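PDB 4X4K: laccase from Botrytis aclada, which probably oxidises phenolic substrates such as hydroquinones with its copper ions, reducing dioxygen to water, and takes part in breaking down lignin and detoxifying its products. Local coordinates for residues Y175-F180 with H207-E212. Sequence-based numbering, arbitrary orientation.
Sequences YGDGLF and HESVFE. With NAG (2-acetamido-2-deoxy-beta-D-glucopyranose), chain B; NAG (2-acetamido-2-deoxy-beta-D-glucopyranose), chain C; BMA (beta-D-mannopyranose), chain D.
OD1 of D177 is gripped by three groups: the backbone amide of V210, water 1 and the guanidinium group of R86, which forms a salt bridge with it. This carboxylate closes over the N-terminus of helix 210-217, so that the loop between strands 163-169 and 180-186 of the first cupredoxin-type domain of this multicopper oxidase is tied to the start of a helix in the second. The bond from V210 N to OD1 is 2.8 Å long and nearly straight, at 175°, and uses the syn lone pair of the oxygen. The other oxygen, OD2, accepts from S209 OG at 2.5 Å, again on its syn side but 20° out of the carboxylate plane. S209 is the N-cap of the helix: with OG anti to its own backbone N (chi1 -177°), the hydroxyl donates to D177 and appears to accept from F211 N, whose position is less certain. Two bonds to one segment fix the rotation of the carboxylate, and the helix N-terminus together with R86 would be expected to favour its ionised form. Water 1 links the two segments, hydrogen-bonded to D177 OD1 and to E208 O, the latter at 2.8 Å. V210 lays CG1 against both carboxylate oxygens and also against the rim of one face of the F211 ring, while the V210 side chain reaches L173 and W530. Over the centre of the opposite face of that ring sits a sugar, the chain C NAG, with C1 4.3 Å above the plane. The G176 backbone, near the probable copper ligand H168, lies alongside V210. At the ring edge, D177 OD2 comes within 3.4 Å of F211 CD2.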
# COMPACT_ATOMS: atom_id res chain seq x y z
N TYR A 175 -6.84 6.57 4.87
CA TYR A 175 -5.39 6.41 5.16
C TYR A 175 -4.59 7.68 4.91
O TYR A 175 -3.51 7.86 5.49
CB TYR A 175 -4.76 5.18 4.50
CG TYR A 175 -4.20 5.32 3.10
CD1 TYR A 175 -2.95 5.85 2.91
CD2 TYR A 175 -4.92 4.87 1.97
CE1 TYR A 175 -2.41 5.97 1.65
CE2 TYR A 175 -4.38 4.98 0.69
CZ TYR A 175 -3.12 5.54 0.54
OH TYR A 175 -2.52 5.70 -0.69
N GLY A 176 -5.13 8.57 4.07
CA GLY A 176 -4.52 9.87 3.80
C GLY A 176 -4.55 10.83 4.97
O GLY A 176 -3.79 11.78 5.00
N ASP A 177 -5.42 10.57 5.95
CA ASP A 177 -5.47 11.35 7.18
C ASP A 177 -4.75 10.66 8.34
O ASP A 177 -4.97 10.97 9.51
CB ASP A 177 -6.91 11.66 7.54
CG ASP A 177 -7.49 12.78 6.69
OD1 ASP A 177 -6.70 13.49 6.04
OD2 ASP A 177 -8.73 12.97 6.68
N GLY A 178 -3.89 9.71 8.00
CA GLY A 178 -3.05 9.05 8.98
C GLY A 178 -3.46 7.65 9.40
O GLY A 178 -2.79 7.05 10.25
N LEU A 179 -4.53 7.13 8.80
CA LEU A 179 -5.08 5.83 9.22
C LEU A 179 -4.32 4.62 8.64
O LEU A 179 -4.87 3.87 7.82
CB LEU A 179 -6.58 5.77 8.88
CG LEU A 179 -7.43 4.75 9.62
CD1 LEU A 179 -7.18 4.83 11.11
CD2 LEU A 179 -8.92 4.90 9.36
N PHE A 180 -3.07 4.44 9.08
CA PHE A 180 -2.21 3.31 8.66
C PHE A 180 -1.23 3.06 9.79
O PHE A 180 -1.04 3.92 10.62
CB PHE A 180 -1.40 3.64 7.39
CG PHE A 180 -0.44 4.78 7.55
CD1 PHE A 180 -0.87 6.10 7.37
CD2 PHE A 180 0.89 4.55 7.91
CE1 PHE A 180 0.01 7.16 7.55
CE2 PHE A 180 1.78 5.61 8.10
CZ PHE A 180 1.33 6.92 7.91
N HIS A 207 -2.00 19.67 5.33
CA HIS A 207 -2.22 20.39 6.57
C HIS A 207 -3.71 20.60 6.82
O HIS A 207 -4.10 21.57 7.48
CB HIS A 207 -1.45 21.70 6.62
CG HIS A 207 -0.00 21.50 6.94
ND1 HIS A 207 0.92 22.53 6.90
CD2 HIS A 207 0.69 20.38 7.27
CE1 HIS A 207 2.11 22.06 7.23
NE2 HIS A 207 2.00 20.75 7.46
N GLU A 208 -4.50 19.67 6.30
CA GLU A 208 -5.93 19.60 6.57
C GLU A 208 -6.38 18.21 6.08
O GLU A 208 -5.61 17.49 5.44
CB GLU A 208 -6.67 20.70 5.80
CG GLU A 208 -6.50 20.63 4.28
CD GLU A 208 -5.13 21.11 3.81
OE1 GLU A 208 -4.66 22.12 4.35
OE2 GLU A 208 -4.51 20.49 2.91
N SER A 209 -7.62 17.85 6.37
CA SER A 209 -8.17 16.54 6.02
C SER A 209 -8.19 16.34 4.52
O SER A 209 -8.56 17.21 3.76
CB SER A 209 -9.57 16.37 6.57
OG SER A 209 -10.11 15.07 6.30
N VAL A 210 -7.77 15.15 4.10
CA VAL A 210 -7.86 14.76 2.72
C VAL A 210 -9.32 14.98 2.26
O VAL A 210 -9.60 15.27 1.09
CB VAL A 210 -7.42 13.28 2.60
CG1 VAL A 210 -8.48 12.35 3.16
CG2 VAL A 210 -7.12 12.92 1.17
N PHE A 211 -10.26 14.87 3.18
CA PHE A 211 -11.67 14.97 2.83
C PHE A 211 -12.11 16.39 2.51
O PHE A 211 -13.11 16.57 1.81
CB PHE A 211 -12.56 14.33 3.91
CG PHE A 211 -12.38 12.85 4.01
CD1 PHE A 211 -12.99 11.99 3.08
CD2 PHE A 211 -11.58 12.28 5.03
CE1 PHE A 211 -12.82 10.61 3.19
CE2 PHE A 211 -11.40 10.91 5.12
CZ PHE A 211 -12.02 10.07 4.20
N GLU A 212 -11.35 17.38 3.00
CA GLU A 212 -11.57 18.80 2.67
C GLU A 212 -11.23 19.06 1.21
O GLU A 212 -11.88 19.85 0.55
CB GLU A 212 -10.73 19.71 3.57
CG GLU A 212 -11.41 21.01 4.01
CD GLU A 212 -10.99 21.46 5.41
OE1 GLU A 212 -11.00 20.60 6.33
OE2 GLU A 212 -10.66 22.65 5.60
C1 NAG B . -16.33 16.03 4.55
C2 NAG B . -15.60 17.37 4.68
C3 NAG B . -16.43 18.48 4.07
C4 NAG B . -16.87 18.09 2.65
C5 NAG B . -17.58 16.73 2.69
C6 NAG B . -18.06 16.27 1.33
C7 NAG B . -14.21 17.72 6.63
C8 NAG B . -14.16 18.19 8.07
N2 NAG B . -15.39 17.76 6.05
O3 NAG B . -15.61 19.62 4.05
O4 NAG B . -17.67 19.11 2.10
O5 NAG B . -16.65 15.78 3.20
O6 NAG B . -16.92 16.16 0.51
O7 NAG B . -13.20 17.35 6.05
C1 NAG C . -15.95 11.01 6.23
C2 NAG C . -16.97 11.52 5.23
C3 NAG C . -16.51 12.84 4.62
C4 NAG C . -16.30 13.90 5.68
C5 NAG C . -15.47 13.30 6.84
C6 NAG C . -15.48 14.17 8.09
C7 NAG C . -18.12 9.59 4.36
C8 NAG C . -18.29 8.70 3.17
N2 NAG C . -17.23 10.55 4.19
O3 NAG C . -17.43 13.29 3.65
O4 NAG C . -15.54 14.96 5.10
O5 NAG C . -15.85 11.99 7.24
O6 NAG C . -14.14 14.10 8.54
O7 NAG C . -18.75 9.46 5.42
C1 BMA D . -16.89 19.84 1.13
C2 BMA D . -17.88 20.54 0.20
C3 BMA D . -17.18 21.47 -0.79
C4 BMA D . -16.09 22.35 -0.16
C5 BMA D . -15.17 21.50 0.76
C6 BMA D . -13.99 22.26 1.39
O2 BMA D . -18.85 21.23 0.99
O3 BMA D . -18.11 22.26 -1.55
O4 BMA D . -15.34 22.91 -1.24
O5 BMA D . -15.94 20.75 1.73
O6 BMA D . -14.30 23.29 2.34
O HOH W 1 -4.73 14.87 5.10